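Local coordinates for protein uncharacterized sugar kinase PH1459 (Pyrococcus horikoshii, PDB 3EWM) that probably phosphorylates a sugar, perhaps fructose, at the expense of ATP, as a member of the PfkB family of carbohydrate kinases, at residues L10-I15 with E63-E68; G42-G47 with E72-R77. One frame throughout, in Å; residues are numbered along the deposited sequence.

Interaction 1 (L10-I15 with E63-E68); sequences LLIDLI and EYLIEE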
loop_
_atom_site.group_PDB
_atom_site.type_symbol
_atom_site.label_atom_id
_atom_site.label_comp_id
_atom_site.label_asym_id
_atom_site.label_seq_id
_atom_site.Cartn_x
_atom_site.Cartn_y
_atom_site.Cartn_z
ATOM N N LEU A 10 -6.370 -3.999 -10.990
ATOM C CA LEU A 10 -6.510 -5.203 -10.189
ATOM C C LEU A 10 -5.628 -4.960 -9.003
ATOM O O LEU A 10 -4.418 -4.674 -9.141
ATOM C CB LEU A 10 -6.078 -6.457 -10.967
ATOM C CG LEU A 10 -5.902 -7.771 -10.186
ATOM C CD1 LEU A 10 -7.201 -8.235 -9.530
ATOM C CD2 LEU A 10 -5.302 -8.881 -11.080
ATOM N N LEU A 11 -6.237 -5.016 -7.823
ATOM C CA LEU A 11 -5.536 -4.558 -6.627
ATOM C C LEU A 11 -5.996 -5.274 -5.377
ATOM O O LEU A 11 -7.025 -5.957 -5.387
ATOM C CB LEU A 11 -5.728 -3.032 -6.455
ATOM C CG LEU A 11 -7.156 -2.459 -6.574
ATOM C CD1 LEU A 11 -7.972 -2.773 -5.348
ATOM C CD2 LEU A 11 -7.108 -0.950 -6.811
ATOM N N ILE A 12 -5.232 -5.087 -4.297
ATOM C CA ILE A 12 -5.638 -5.487 -2.954
ATOM C C ILE A 12 -6.507 -4.395 -2.331
ATOM O O ILE A 12 -6.099 -3.235 -2.214
ATOM C CB ILE A 12 -4.407 -5.743 -2.007
ATOM C CG1 ILE A 12 -3.445 -6.783 -2.599
ATOM C CG2 ILE A 12 -4.882 -6.117 -0.606
ATOM C CD1 ILE A 12 -3.987 -8.237 -2.542
ATOM N N ASP A 13 -7.726 -4.746 -1.961
ATOM C CA ASP A 13 -8.502 -3.869 -1.106
ATOM C C ASP A 13 -8.158 -4.236 0.317
ATOM O O ASP A 13 -8.330 -5.386 0.743
ATOM C CB ASP A 13 -10.012 -4.048 -1.299
ATOM C CG ASP A 13 -10.548 -3.324 -2.517
ATOM O OD1 ASP A 13 -9.898 -2.387 -2.996
ATOM O OD2 ASP A 13 -11.643 -3.677 -2.975
ATOM N N LEU A 14 -7.674 -3.258 1.058
ATOM C CA LEU A 14 -7.478 -3.453 2.486
ATOM C C LEU A 14 -8.644 -2.769 3.154
ATOM O O LEU A 14 -8.736 -1.552 3.196
ATOM C CB LEU A 14 -6.133 -2.909 2.922
ATOM C CG LEU A 14 -5.094 -3.888 2.361
ATOM C CD1 LEU A 14 -3.906 -3.148 1.744
ATOM C CD2 LEU A 14 -4.688 -4.890 3.412
ATOM N N ILE A 15 -9.589 -3.579 3.603
ATOM C CA ILE A 15 -10.872 -3.030 4.016
ATOM C C ILE A 15 -10.943 -2.905 5.516
ATOM O O ILE A 15 -10.859 -3.906 6.231
ATOM C CB ILE A 15 -12.031 -3.889 3.512
ATOM C CG1 ILE A 15 -11.885 -4.054 1.991
ATOM C CG2 ILE A 15 -13.369 -3.241 3.862
ATOM C CD1 ILE A 15 -13.064 -4.550 1.319
ATOM N N GLU A 63 0.404 -12.661 -6.570
ATOM C CA GLU A 63 0.048 -14.088 -6.583
ATOM C C GLU A 63 -1.324 -14.355 -6.007
ATOM O O GLU A 63 -2.079 -15.112 -6.572
ATOM C CB GLU A 63 1.078 -14.896 -5.802
ATOM C CG GLU A 63 2.399 -14.977 -6.526
ATOM C CD GLU A 63 3.557 -15.227 -5.587
ATOM O OE1 GLU A 63 3.340 -15.843 -4.517
ATOM O OE2 GLU A 63 4.688 -14.810 -5.927
ATOM N N TYR A 64 -1.637 -13.714 -4.878
ATOM C CA TYR A 64 -2.952 -13.825 -4.274
ATOM C C TYR A 64 -4.063 -13.457 -5.232
ATOM O O TYR A 64 -5.031 -14.202 -5.389
ATOM C CB TYR A 64 -3.031 -12.949 -3.030
ATOM C CG TYR A 64 -4.400 -12.744 -2.461
ATOM C CD1 TYR A 64 -5.014 -13.732 -1.688
ATOM C CD2 TYR A 64 -5.079 -11.539 -2.654
ATOM C CE1 TYR A 64 -6.259 -13.529 -1.138
ATOM C CE2 TYR A 64 -6.321 -11.329 -2.104
ATOM C CZ TYR A 64 -6.905 -12.339 -1.352
ATOM O OH TYR A 64 -8.144 -12.137 -0.789
ATOM N N LEU A 65 -3.941 -12.292 -5.857
ATOM C CA LEU A 65 -4.989 -11.836 -6.770
ATOM C C LEU A 65 -5.208 -12.798 -7.919
ATOM O O LEU A 65 -6.342 -13.112 -8.261
ATOM C CB LEU A 65 -4.679 -10.430 -7.304
ATOM C CG LEU A 65 -4.725 -9.374 -6.200
ATOM C CD1 LEU A 65 -4.184 -8.039 -6.736
ATOM C CD2 LEU A 65 -6.119 -9.207 -5.638
ATOM N N ILE A 66 -4.115 -13.264 -8.522
ATOM C CA ILE A 66 -4.235 -14.188 -9.638
ATOM C C ILE A 66 -4.931 -15.474 -9.158
ATOM O O ILE A 66 -5.840 -15.983 -9.812
ATOM C CB ILE A 66 -2.852 -14.489 -10.273
ATOM C CG1 ILE A 66 -2.303 -13.237 -10.989
ATOM C CG2 ILE A 66 -2.950 -15.650 -11.235
ATOM C CD1 ILE A 66 -0.809 -13.291 -11.259
ATOM N N GLU A 67 -4.530 -15.964 -7.991
ATOM C CA GLU A 67 -5.115 -17.199 -7.440
ATOM C C GLU A 67 -6.603 -17.047 -7.172
ATOM O O GLU A 67 -7.375 -17.937 -7.502
ATOM C CB GLU A 67 -4.397 -17.630 -6.166
ATOM C CG GLU A 67 -3.021 -18.274 -6.414
ATOM C CD GLU A 67 -2.311 -18.663 -5.119
ATOM O OE1 GLU A 67 -2.931 -18.527 -4.029
ATOM O OE2 GLU A 67 -1.114 -19.046 -5.191
ATOM N N GLU A 68 -7.001 -15.921 -6.584
ATOM C CA GLU A 68 -8.409 -15.668 -6.294
ATOM C C GLU A 68 -9.255 -15.569 -7.558
ATOM O O GLU A 68 -10.374 -16.072 -7.598
ATOM C CB GLU A 68 -8.555 -14.405 -5.442
ATOM C CG GLU A 68 -7.954 -14.559 -4.014
ATOM C CD GLU A 68 -8.484 -15.787 -3.283
ATOM O OE1 GLU A 68 -9.687 -15.833 -2.975
ATOM O OE2 GLU A 68 -7.697 -16.720 -3.033
#

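Interaction 2 (G42-G47 with E72-R77); sequences GVSRLG and ENVDTR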
loop_
_atom_site.group_PDB
_atom_site.type_symbol
_atom_site.label_atom_id
_atom_site.label_comp_id
_atom_site.label_asym_id
_atom_site.label_seq_id
_atom_site.Cartn_x
_atom_site.Cartn_y
_atom_site.Cartn_z
ATOM N N GLY A 42 -17.818 -11.375 -11.675
ATOM C CA GLY A 42 -19.270 -11.412 -11.888
ATOM C C GLY A 42 -19.648 -12.105 -13.182
ATOM O O GLY A 42 -20.504 -12.981 -13.186
ATOM N N VAL A 43 -18.993 -11.719 -14.274
ATOM C CA VAL A 43 -19.198 -12.344 -15.598
ATOM C C VAL A 43 -19.001 -13.855 -15.539
ATOM O O VAL A 43 -19.863 -14.620 -15.983
ATOM C CB VAL A 43 -18.287 -11.717 -16.650
ATOM C CG1 VAL A 43 -18.295 -12.518 -17.956
ATOM C CG2 VAL A 43 -18.712 -10.266 -16.899
ATOM N N SER A 44 -17.880 -14.270 -14.960
ATOM C CA SER A 44 -17.602 -15.678 -14.748
ATOM C C SER A 44 -18.676 -16.355 -13.913
ATOM O O SER A 44 -19.117 -17.438 -14.250
ATOM C CB SER A 44 -16.236 -15.879 -14.104
ATOM O OG SER A 44 -15.965 -17.271 -13.990
ATOM N N ARG A 45 -19.115 -15.707 -12.835
ATOM C CA ARG A 45 -20.151 -16.286 -11.987
ATOM C C ARG A 45 -21.486 -16.492 -12.690
ATOM O O ARG A 45 -22.233 -17.433 -12.379
ATOM C CB ARG A 45 -20.331 -15.454 -10.739
ATOM C CG ARG A 45 -19.195 -15.640 -9.803
ATOM C CD ARG A 45 -19.577 -15.166 -8.476
ATOM N NE ARG A 45 -18.464 -15.151 -7.547
ATOM C CZ ARG A 45 -18.487 -14.434 -6.439
ATOM N NH1 ARG A 45 -19.559 -13.702 -6.179
ATOM N NH2 ARG A 45 -17.457 -14.446 -5.605
ATOM N N LEU A 46 -21.769 -15.615 -13.642
ATOM C CA LEU A 46 -22.942 -15.710 -14.495
ATOM C C LEU A 46 -22.799 -16.743 -15.628
ATOM O O LEU A 46 -23.698 -16.875 -16.455
ATOM C CB LEU A 46 -23.245 -14.333 -15.083
ATOM C CG LEU A 46 -23.557 -13.271 -14.039
ATOM C CD1 LEU A 46 -23.856 -11.943 -14.710
ATOM C CD2 LEU A 46 -24.734 -13.721 -13.192
ATOM N N GLY A 47 -21.666 -17.437 -15.664
ATOM C CA GLY A 47 -21.446 -18.575 -16.579
ATOM C C GLY A 47 -20.795 -18.233 -17.904
ATOM O O GLY A 47 -20.785 -19.059 -18.836
ATOM N N GLU A 72 -12.198 -18.237 -9.256
ATOM C CA GLU A 72 -13.463 -17.785 -9.833
ATOM C C GLU A 72 -13.570 -18.071 -11.326
ATOM O O GLU A 72 -14.523 -17.640 -11.969
ATOM C CB GLU A 72 -13.659 -16.285 -9.567
ATOM C CG GLU A 72 -13.926 -15.944 -8.108
ATOM C CD GLU A 72 -15.291 -16.401 -7.597
ATOM O OE1 GLU A 72 -16.219 -16.683 -8.390
ATOM O OE2 GLU A 72 -15.442 -16.461 -6.371
ATOM N N ASN A 73 -12.581 -18.784 -11.871
ATOM C CA ASN A 73 -12.542 -19.191 -13.284
ATOM C C ASN A 73 -12.375 -18.037 -14.239
ATOM O O ASN A 73 -12.734 -18.117 -15.417
ATOM C CB ASN A 73 -13.748 -20.056 -13.670
ATOM C CG ASN A 73 -13.812 -21.311 -12.844
ATOM O OD1 ASN A 73 -12.786 -21.947 -12.599
ATOM N ND2 ASN A 73 -15.010 -21.654 -12.364
ATOM N N VAL A 74 -11.782 -16.974 -13.730
ATOM C CA VAL A 74 -11.456 -15.834 -14.555
ATOM C C VAL A 74 -10.091 -16.141 -15.147
ATOM O O VAL A 74 -9.149 -16.460 -14.419
ATOM C CB VAL A 74 -11.417 -14.556 -13.748
ATOM C CG1 VAL A 74 -10.911 -13.350 -14.641
ATOM C CG2 VAL A 74 -12.810 -14.285 -13.192
ATOM N N ASP A 75 -10.021 -16.059 -16.468
ATOM C CA ASP A 75 -8.781 -16.239 -17.200
ATOM C C ASP A 75 -7.791 -15.189 -16.722
ATOM O O ASP A 75 -8.093 -13.991 -16.742
ATOM C CB ASP A 75 -9.066 -16.111 -18.695
ATOM C CG ASP A 75 -7.804 -16.087 -19.548
ATOM O OD1 ASP A 75 -6.768 -16.685 -19.163
ATOM O OD2 ASP A 75 -7.880 -15.464 -20.630
ATOM N N THR A 76 -6.623 -15.641 -16.262
ATOM C CA THR A 76 -5.631 -14.718 -15.684
ATOM C C THR A 76 -4.374 -14.602 -16.546
ATOM O O THR A 76 -3.407 -13.929 -16.160
ATOM C CB THR A 76 -5.231 -15.127 -14.260
ATOM O OG1 THR A 76 -4.786 -16.480 -14.279
ATOM C CG2 THR A 76 -6.420 -14.985 -13.289
ATOM N N ARG A 77 -4.405 -15.218 -17.728
ATOM C CA ARG A 77 -3.261 -15.219 -18.638
ATOM C C ARG A 77 -2.842 -13.805 -19.031
ATOM O O ARG A 77 -1.647 -13.533 -19.206
ATOM C CB ARG A 77 -3.535 -16.055 -19.892
ATOM C CG ARG A 77 -3.494 -17.588 -19.705
ATOM C CD ARG A 77 -4.056 -18.284 -20.966
ATOM N NE ARG A 77 -5.290 -17.608 -21.380
ATOM C CZ ARG A 77 -5.782 -17.557 -22.619
ATOM N NH1 ARG A 77 -5.174 -18.180 -23.629
ATOM N NH2 ARG A 77 -6.899 -16.867 -22.842
HETATM O O HOH W 1 -17.184 -19.850 -12.276
#

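Interaction 1 (L10-I15 with E63-E68)
Leu65 of helix 60-71 pushes its isobutyl group against the start of strand 11-16, where Leu10, Leu11 and Ile12 receive it: one helix residue serving as an apolar wedge. Its CG lies anti to the carbonyl carbon (chi1 -66°), and both methyls lie against Leu11, each also reaching a neighbour. Leu65 CD1 rests 3.6 Å from Leu11 C, while Leu65 CD2 lies 3.4 Å from Leu11 O and 3.9 Å from Ile12 CD1. Leu10 runs past Leu65 in the opposite direction, so that the branches lie alongside one another; Leu10 CG comes within 3.9 Å of Leu65 CD1, and Leu10 CD1 packs on Leu65 CB.

Ile12 joins in through its longer branch alone. With CG1 beside the backbone N (chi1 -56°) and a second bend at chi2, Ile12 CD1 swings out between two helix residues, touching Leu65 on one flank and lying 3.5 Å from Tyr64 CD2, where it meets the ring obliquely. Glu68 CG lies over one face of that ring, one helical turn further on, and Lys30 of strand 27-33 makes a cation-pi contact with the same tyrosine. Leu11 turns its own side chain the other way, toward Val90 and Tyr109, and offers the helix its main chain.

The strand and helix segments run nearly perpendicular, at 97°, with 8.9 Å between their axes. Val56 touches both Leu10 and Leu65, and Pro32 also packs on Leu65, extending the apolar cluster into both sheets. The contact thus fastens the root of the small lid sheet to a helix of the large domain. Since the side chains that meet are apolar, and Leu11 O faces a methyl of Leu65 here, cohesion probably comes from close fit and the exclusion of water.

Interaction 2 (G42-G47 with E72-R77)
Arg45, in the last turn of helix 35-45, grips Glu72 side-on with two nitrogens, one for each carboxylate oxygen. Arg45 NE gives a nearly straight bond to Glu72 OE1 (2.8 Å, 172°), and Arg45 NH2 reaches Glu72 OE2 at 3.0 Å. Both oxygens lie near the guanidinium plane, yet the arginine meets each of them from above the carboxylate plane, because the two flat groups are turned 53° apart. An arginine chain extended from CG to NE carries the guanidinium outward, whereas the glutamate chain bends at its second torsion to present its carboxylate. Arg290 forms a second salt bridge to Glu72 OE1, and Arg45 NH1 donates to the carbonyls of Trp286 and Thr288.

Beside this ion pair, Ser44 OG donates to Glu72 O across a short 2.5 Å, approaching in the carbonyl plane. The hydroxyl stands anti to the backbone N (chi1 -176°), which aims it at the turn that follows helix 60-71. A water accepts from Asn73 ND2 (2.8 Å) and gives a weak bond to Ser44 OG, adding a looser bridge at the exposed margin. Asn73 itself has positive phi, as the C-prime residue of the Schellman motif ending helix 60-71; Gly47 completes a Schellman motif after helix 35-45.

Packing is modest: Ser44 CB touches Val74 CG2 at 3.9 Å, and Val74 also touches Ala40, Val41 and Leu52. Two helix ends are therefore fastened to each other by both main-chain and side-chain acceptors of a single residue, Glu72. Its carboxylate probably draws Arg45 and Arg290 together, and their positive charges would favour its ionised form.

Helix 60-71 and the loop leaving it connect the two contacts, whose centres lie about 15 Å apart. Along the chain the segments alternate: 10-15, 42-47, 63-68, 72-77. Interaction 1 uses the middle of the helix against the four-stranded sheet; interaction 2 uses the turn beyond its C-terminal end against helix 35-45, beside the nine-stranded sheet. They meet directly where Ile66 CG2 packs on Thr76 OG1 at 3.7 Å. The helix and the loop after it thus join the small sheet, which forms the lid in PfkB kinases and here reaches the second subunit, to the large alpha/beta domain, through a buried apolar contact and a polar surface one. Both lie away from the ATP-binding residues.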